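Local coordinates for protein ancestral congerin Con-anc (PDB 3AJY) that binds beta-galactosides such as the galactose-glucose glycan held in its pocket, as a reconstructed ancestor of the fish galectins called congerins, at residues T89-F92 with F97-E100; E37-L42 with L118-L123. All blocks are in the same frame, centred on the assembly; numbering follows the deposited sequence.

The two contacts lie in opposite sheets of the galectin beta sandwich and differ in chemistry accordingly. Interaction 1 joins neighbouring strands of the five-stranded sheet, a hairpin held by paired backbone hydrogen bonds, with one face turned into the core and the other partly exposed. Interaction 2 belongs to the six-stranded, sugar-binding sheet and has no hydrogen bond between its segments: the phenylalanine of 118-123 lies against the turn of 37-42, close to the second subunit. The two meet in the core, where the side chain of Leu118 reaches across to the rings of Phe92 and Phe97. Along the chain, the hairpin is nested inside the loop that interaction 2 closes.

Interaction 1. Residues T89-F92 with F97-E100; sequences TITF and FYIE
Phe92 CG sits between its backbone N and carbonyl carbon (chi1 63°), while Phe97 swings CG anti to its carbonyl carbon (chi1 -76°), and the two side chains end up side by side, pointing the same way into the core. The rings are oblique, with planes at 39° and centroids 5.0 Å apart. Their tightest touch is at the root of one of them, where Phe92 CB comes 3.4 Å from Phe97 CD1. On the same face Ile90 brings its CG2 methyl to the edge of the Phe97 ring, 4.0 Å from Phe97 CD1, and its CG1 branch runs close to that of Ile99. Leu44 and Leu118 of the other sheet pack against this face, and Phe12 meets the Phe92 ring edge-to-face.

The opposite face carries Thr89, Thr91, Tyr98 and Glu100. Tyr98 turns the edge of its ring to the backbone of Thr91 and Phe92, and its hydroxyl reaches Asp93 in the hairpin turn, while Thr91 CG2 packs on Tyr98 CB. Thr89 OG1 is hydrogen-bonded to Thr19 OG1, and Thr91 OG1 to Lys16 O.

Between the faces run the backbone bonds of an antiparallel ladder. Thr89 and Glu100 form one hydrogen-bonded pair and Thr91 and Tyr98 the next; in the latter, Tyr98 N gives a nearly straight 2.7 Å bond to Thr91 O. A water donates to both Thr89 O, at 3.1 Å, and Tyr98 O, at 2.9 Å, adding to the ladder bonds those carbonyls already accept.

The hairpin is thus two-sided: backbone bonds fix the register, aromatic and aliphatic groups face the sandwich core, and the polar side chains keep to the other face.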
ATOM      1  N   THR A  89       1.690 -10.028   9.190  1.00 29.15           N
ATOM      2  CA  THR A  89       0.263  -9.642   9.119  1.00 28.94           C
ATOM      3  C   THR A  89      -0.242  -9.170  10.484  1.00 28.68           C
ATOM      4  O   THR A  89       0.010  -9.813  11.516  1.00 28.80           O
ATOM      5  CB  THR A  89      -0.616 -10.792   8.562  1.00 28.89           C
ATOM      6  OG1 THR A  89      -0.200 -11.090   7.220  1.00 29.67           O
ATOM      7  CG2 THR A  89      -2.095 -10.411   8.531  1.00 29.72           C
ATOM      8  N   ILE A  90      -0.950  -8.044  10.476  1.00 28.53           N
ATOM      9  CA  ILE A  90      -1.421  -7.391  11.697  1.00 28.56           C
ATOM     10  C   ILE A  90      -2.913  -7.115  11.588  1.00 28.85           C
ATOM     11  O   ILE A  90      -3.403  -6.669  10.554  1.00 28.99           O
ATOM     12  CB  ILE A  90      -0.719  -6.016  11.931  1.00 28.23           C
ATOM     13  CG1 ILE A  90       0.812  -6.175  11.961  1.00 28.65           C
ATOM     14  CG2 ILE A  90      -1.221  -5.385  13.240  1.00 26.92           C
ATOM     15  CD1 ILE A  90       1.584  -4.837  11.890  1.00 28.27           C
ATOM     16  N   THR A  91      -3.635  -7.392  12.658  1.00 29.20           N
ATOM     17  CA  THR A  91      -5.032  -7.011  12.743  1.00 29.74           C
ATOM     18  C   THR A  91      -5.245  -6.625  14.184  1.00 29.41           C
ATOM     19  O   THR A  91      -4.397  -6.906  15.028  1.00 28.77           O
ATOM     20  CB  THR A  91      -5.998  -8.172  12.319  1.00 29.85           C
ATOM     21  OG1 THR A  91      -7.327  -7.654  12.188  1.00 31.75           O
ATOM     22  CG2 THR A  91      -6.008  -9.273  13.338  1.00 30.04           C
ATOM     23  N   PHE A  92      -6.370  -5.996  14.475  1.00 29.92           N
ATOM     24  CA  PHE A  92      -6.628  -5.561  15.834  1.00 31.20           C
ATOM     25  C   PHE A  92      -8.097  -5.390  16.162  1.00 31.80           C
ATOM     26  O   PHE A  92      -8.902  -5.127  15.285  1.00 31.54           O
ATOM     27  CB  PHE A  92      -5.902  -4.239  16.120  1.00 31.09           C
ATOM     28  CG  PHE A  92      -6.365  -3.087  15.284  1.00 31.00           C
ATOM     29  CD1 PHE A  92      -5.840  -2.879  14.014  1.00 31.03           C
ATOM     30  CD2 PHE A  92      -7.280  -2.171  15.786  1.00 30.91           C
ATOM     31  CE1 PHE A  92      -6.249  -1.810  13.247  1.00 30.51           C
ATOM     32  CE2 PHE A  92      -7.694  -1.084  15.022  1.00 31.55           C
ATOM     33  CZ  PHE A  92      -7.181  -0.903  13.749  1.00 31.61           C
ATOM     34  N   PHE A  97      -3.741  -5.731  19.556  1.00 33.82           N
ATOM     35  CA  PHE A  97      -3.211  -5.986  18.215  1.00 33.31           C
ATOM     36  C   PHE A  97      -2.846  -7.454  18.159  1.00 33.06           C
ATOM     37  O   PHE A  97      -2.367  -8.003  19.143  1.00 32.84           O
ATOM     38  CB  PHE A  97      -1.968  -5.125  17.930  1.00 32.36           C
ATOM     39  CG  PHE A  97      -2.297  -3.699  17.632  1.00 32.43           C
ATOM     40  CD1 PHE A  97      -2.617  -3.305  16.332  1.00 31.22           C
ATOM     41  CD2 PHE A  97      -2.346  -2.758  18.651  1.00 30.83           C
ATOM     42  CE1 PHE A  97      -2.960  -1.990  16.051  1.00 33.02           C
ATOM     43  CE2 PHE A  97      -2.689  -1.441  18.378  1.00 31.24           C
ATOM     44  CZ  PHE A  97      -2.996  -1.054  17.080  1.00 31.23           C
ATOM     45  N   TYR A  98      -3.074  -8.086  17.015  1.00 33.71           N
ATOM     46  CA  TYR A  98      -2.690  -9.485  16.818  1.00 34.30           C
ATOM     47  C   TYR A  98      -1.736  -9.574  15.645  1.00 34.30           C
ATOM     48  O   TYR A  98      -2.092  -9.223  14.525  1.00 34.31           O
ATOM     49  CB  TYR A  98      -3.916 -10.354  16.560  1.00 34.83           C
ATOM     50  CG  TYR A  98      -4.982 -10.178  17.601  1.00 36.29           C
ATOM     51  CD1 TYR A  98      -5.934  -9.161  17.487  1.00 35.38           C
ATOM     52  CD2 TYR A  98      -5.035 -11.014  18.716  1.00 36.38           C
ATOM     53  CE1 TYR A  98      -6.925  -8.997  18.453  1.00 36.46           C
ATOM     54  CE2 TYR A  98      -6.023 -10.848  19.687  1.00 36.64           C
ATOM     55  CZ  TYR A  98      -6.960  -9.844  19.545  1.00 36.05           C
ATOM     56  OH  TYR A  98      -7.930  -9.669  20.511  1.00 36.24           O
ATOM     57  N   ILE A  99      -0.518 -10.025  15.914  1.00 34.75           N
ATOM     58  CA  ILE A  99       0.562 -10.019  14.928  1.00 35.10           C
ATOM     59  C   ILE A  99       0.979 -11.460  14.570  1.00 36.02           C
ATOM     60  O   ILE A  99       1.315 -12.239  15.463  1.00 35.86           O
ATOM     61  CB  ILE A  99       1.799  -9.260  15.477  1.00 34.59           C
ATOM     62  CG1 ILE A  99       1.449  -7.821  15.888  1.00 34.57           C
ATOM     63  CG2 ILE A  99       2.922  -9.268  14.464  1.00 33.64           C
ATOM     64  CD1 ILE A  99       1.458  -7.557  17.387  1.00 33.58           C
ATOM     65  N   GLU A 100       0.959 -11.803  13.279  1.00 37.15           N
ATOM     66  CA  GLU A 100       1.454 -13.106  12.805  1.00 39.06           C
ATOM     67  C   GLU A 100       2.703 -12.971  11.932  1.00 39.48           C
ATOM     68  O   GLU A 100       2.702 -12.263  10.929  1.00 39.20           O
ATOM     69  CB  GLU A 100       0.382 -13.905  12.050  1.00 38.87           C
ATOM     70  CG  GLU A 100       0.842 -15.335  11.658  1.00 39.90           C
ATOM     71  CD  GLU A 100      -0.243 -16.168  10.967  1.00 41.52           C
ATOM     72  OE1 GLU A 100      -1.152 -15.583  10.327  1.00 44.56           O
ATOM     73  OE2 GLU A 100      -0.188 -17.423  11.064  1.00 46.08           O
TER
HETATM   74  O   HOH W   1      -2.579 -11.264  12.533  1.00 39.00           O

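Interaction 2. Residues E37-L42 with L118-L123; sequences ESTNSL and LNFLSL
Phe120 meets the backbone from Glu37 to Thr39, where the chain enters the turn, mainly through its ring, which is laid flat against the main chain. CG is anti to the backbone N of Phe120 (chi1 173°), which carries the ring out toward the turn, and one face receives the chain from Ser38 to Thr39. Ser38 C stands over the ring centre, 3.6 Å above its plane, and Thr39 N lies nearer the rim, 3.5 Å from Phe120 CZ. At the root of the side chain Phe120 CB touches Glu37 C at 3.4 Å.

Apolar side-chain contact is slighter. Leu42 sends its CD2 methyl obliquely to the ring, 4.1 Å from Phe120 CE1.

No hydrogen bond crosses the contact; those within 37-42 shape the turn. Ser38 to Ser41 is a type I turn closed by Ser41 N on Ser38 O, at 3.0 Å. Ser41 O takes two donors, Glu37 N at 2.7 Å and Ser38 N at 3.3 Å, the pattern of a classic beta bulge. On the other side Asn119 and Phe120 form a second classic bulge facing Gly36, just past the end of strand 30-35, which lies between the two in the sheet; a backbone hydrogen bond joins Phe120 to Gly36.

Glu37 CB leads away from 118-123, and OE2 forms a salt bridge with Lys115 NZ. Phe120 and Leu121 pair in a parallel ladder with a strand of the second subunit, and Thr39 packs on Lys8 of that subunit. Cohesion between 37-42 and 118-123 is therefore van der Waals in kind: a flat aromatic face against peptide groups whose own bonds keep the turn in shape, beside the seam where the sheet runs on into the second subunit.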
ATOM      1  N   GLU A  37      -0.785   7.043  13.832  1.00 34.69           N
ATOM      2  CA  GLU A  37      -1.298   8.298  13.279  1.00 36.33           C
ATOM      3  C   GLU A  37      -0.259   9.020  12.464  1.00 36.42           C
ATOM      4  O   GLU A  37      -0.613   9.741  11.523  1.00 37.17           O
ATOM      5  CB  GLU A  37      -1.673   9.257  14.404  1.00 36.97           C
ATOM      6  CG  GLU A  37      -2.892   8.893  15.203  1.00 39.38           C
ATOM      7  CD  GLU A  37      -3.242   9.979  16.200  1.00 42.44           C
ATOM      8  OE1 GLU A  37      -2.868  11.160  15.961  1.00 43.62           O
ATOM      9  OE2 GLU A  37      -3.898   9.657  17.212  1.00 42.31           O
ATOM     10  N   SER A  38       1.007   8.878  12.871  1.00 36.42           N
ATOM     11  CA  SER A  38       2.140   9.577  12.247  1.00 36.95           C
ATOM     12  C   SER A  38       3.468   9.019  12.766  1.00 37.19           C
ATOM     13  O   SER A  38       3.479   8.192  13.679  1.00 36.87           O
ATOM     14  CB  SER A  38       2.074  11.084  12.539  1.00 37.21           C
ATOM     15  OG  SER A  38       2.512  11.353  13.860  1.00 36.81           O
ATOM     16  N   THR A  39       4.579   9.480  12.179  1.00 37.69           N
ATOM     17  CA  THR A  39       5.941   9.087  12.588  1.00 38.57           C
ATOM     18  C   THR A  39       6.145   9.062  14.094  1.00 38.11           C
ATOM     19  O   THR A  39       6.817   8.171  14.617  1.00 38.45           O
ATOM     20  CB  THR A  39       7.019  10.032  12.012  1.00 38.73           C
ATOM     21  OG1 THR A  39       6.394  11.047  11.227  1.00 42.03           O
ATOM     22  CG2 THR A  39       7.968   9.289  11.136  1.00 39.73           C
ATOM     23  N   ASN A  40       5.560  10.044  14.781  1.00 38.04           N
ATOM     24  CA  ASN A  40       5.750  10.224  16.226  1.00 37.34           C
ATOM     25  C   ASN A  40       4.513   9.902  17.084  1.00 36.19           C
ATOM     26  O   ASN A  40       4.447  10.263  18.258  1.00 35.67           O
ATOM     27  CB  ASN A  40       6.273  11.641  16.502  1.00 37.94           C
ATOM     28  CG  ASN A  40       7.563  11.931  15.750  1.00 40.20           C
ATOM     29  OD1 ASN A  40       7.617  12.843  14.927  1.00 43.77           O
ATOM     30  ND2 ASN A  40       8.598  11.123  15.997  1.00 43.11           N
ATOM     31  N   SER A  41       3.554   9.190  16.508  1.00 34.88           N
ATOM     32  CA  SER A  41       2.336   8.837  17.239  1.00 33.95           C
ATOM     33  C   SER A  41       1.859   7.463  16.767  1.00 32.92           C
ATOM     34  O   SER A  41       1.122   7.347  15.785  1.00 32.32           O
ATOM     35  CB  SER A  41       1.257   9.904  17.026  1.00 33.82           C
ATOM     36  OG  SER A  41       0.158   9.682  17.884  1.00 35.27           O
ATOM     37  N   LEU A  42       2.301   6.437  17.476  1.00 31.72           N
ATOM     38  CA  LEU A  42       2.194   5.074  16.995  1.00 31.32           C
ATOM     39  C   LEU A  42       1.481   4.237  18.011  1.00 31.20           C
ATOM     40  O   LEU A  42       1.791   4.314  19.208  1.00 30.99           O
ATOM     41  CB  LEU A  42       3.584   4.473  16.756  1.00 31.35           C
ATOM     42  CG  LEU A  42       4.586   5.141  15.816  1.00 30.77           C
ATOM     43  CD1 LEU A  42       5.876   4.337  15.867  1.00 30.40           C
ATOM     44  CD2 LEU A  42       4.041   5.202  14.383  1.00 29.08           C
ATOM     45  N   LEU A 118      -6.359   3.024  11.943  1.00 33.73           N
ATOM     46  CA  LEU A 118      -4.995   3.599  11.851  1.00 32.89           C
ATOM     47  C   LEU A 118      -4.706   4.131  10.459  1.00 32.57           C
ATOM     48  O   LEU A 118      -5.006   3.461   9.476  1.00 32.24           O
ATOM     49  CB  LEU A 118      -3.929   2.570  12.250  1.00 32.79           C
ATOM     50  CG  LEU A 118      -4.135   1.894  13.610  1.00 32.35           C
ATOM     51  CD1 LEU A 118      -3.074   0.830  13.834  1.00 32.09           C
ATOM     52  CD2 LEU A 118      -4.147   2.917  14.748  1.00 31.85           C
ATOM     53  N   ASN A 119      -4.113   5.329  10.375  1.00 32.03           N
ATOM     54  CA  ASN A 119      -3.943   6.005   9.085  1.00 32.28           C
ATOM     55  C   ASN A 119      -2.502   6.130   8.586  1.00 30.80           C
ATOM     56  O   ASN A 119      -2.258   6.688   7.510  1.00 30.83           O
ATOM     57  CB  ASN A 119      -4.604   7.388   9.109  1.00 33.03           C
ATOM     58  CG  ASN A 119      -6.103   7.311   9.332  1.00 38.58           C
ATOM     59  OD1 ASN A 119      -6.883   7.040   8.389  1.00 43.31           O
ATOM     60  ND2 ASN A 119      -6.529   7.556  10.581  1.00 40.66           N
ATOM     61  N   PHE A 120      -1.558   5.609   9.358  1.00 29.49           N
ATOM     62  CA  PHE A 120      -0.141   5.748   9.039  1.00 28.80           C
ATOM     63  C   PHE A 120       0.589   4.428   9.210  1.00 27.94           C
ATOM     64  O   PHE A 120       0.404   3.744  10.201  1.00 27.43           O
ATOM     65  CB  PHE A 120       0.492   6.843   9.907  1.00 28.78           C
ATOM     66  CG  PHE A 120       1.985   6.943   9.774  1.00 29.42           C
ATOM     67  CD1 PHE A 120       2.820   6.123  10.534  1.00 29.73           C
ATOM     68  CD2 PHE A 120       2.564   7.873   8.893  1.00 29.98           C
ATOM     69  CE1 PHE A 120       4.218   6.219  10.430  1.00 29.87           C
ATOM     70  CE2 PHE A 120       3.965   7.975   8.785  1.00 28.69           C
ATOM     71  CZ  PHE A 120       4.787   7.145   9.549  1.00 27.93           C
ATOM     72  N   LEU A 121       1.400   4.088   8.209  1.00 28.03           N
ATOM     73  CA  LEU A 121       2.285   2.926   8.218  1.00 28.20           C
ATOM     74  C   LEU A 121       3.672   3.312   7.712  1.00 27.80           C
ATOM     75  O   LEU A 121       3.802   4.010   6.710  1.00 28.43           O
ATOM     76  CB  LEU A 121       1.731   1.809   7.307  1.00 27.53           C
ATOM     77  CG  LEU A 121       2.707   0.716   6.826  1.00 29.25           C
ATOM     78  CD1 LEU A 121       3.124  -0.216   7.943  1.00 28.60           C
ATOM     79  CD2 LEU A 121       2.147  -0.129   5.659  1.00 28.72           C
ATOM     80  N   SER A 122       4.707   2.821   8.383  1.00 27.60           N
ATOM     81  CA  SER A 122       6.054   2.904   7.840  1.00 27.67           C
ATOM     82  C   SER A 122       6.794   1.641   8.188  1.00 27.82           C
ATOM     83  O   SER A 122       6.383   0.899   9.078  1.00 27.92           O
ATOM     84  CB  SER A 122       6.813   4.094   8.439  1.00 27.03           C
ATOM     85  OG  SER A 122       7.071   3.855   9.810  1.00 26.58           O
ATOM     86  N   LEU A 123       7.881   1.415   7.454  1.00 28.05           N
ATOM     87  CA  LEU A 123       8.965   0.544   7.848  1.00 27.36           C
ATOM     88  C   LEU A 123      10.190   1.425   8.109  1.00 28.09           C
ATOM     89  O   LEU A 123      10.457   2.381   7.362  1.00 27.84           O
ATOM     90  CB  LEU A 123       9.283  -0.414   6.704  1.00 26.80           C
ATOM     91  CG  LEU A 123      10.476  -1.347   6.862  1.00 26.79           C
ATOM     92  CD1 LEU A 123      10.219  -2.671   6.186  1.00 21.99           C
ATOM     93  CD2 LEU A 123      11.744  -0.729   6.300  1.00 25.08           C
TER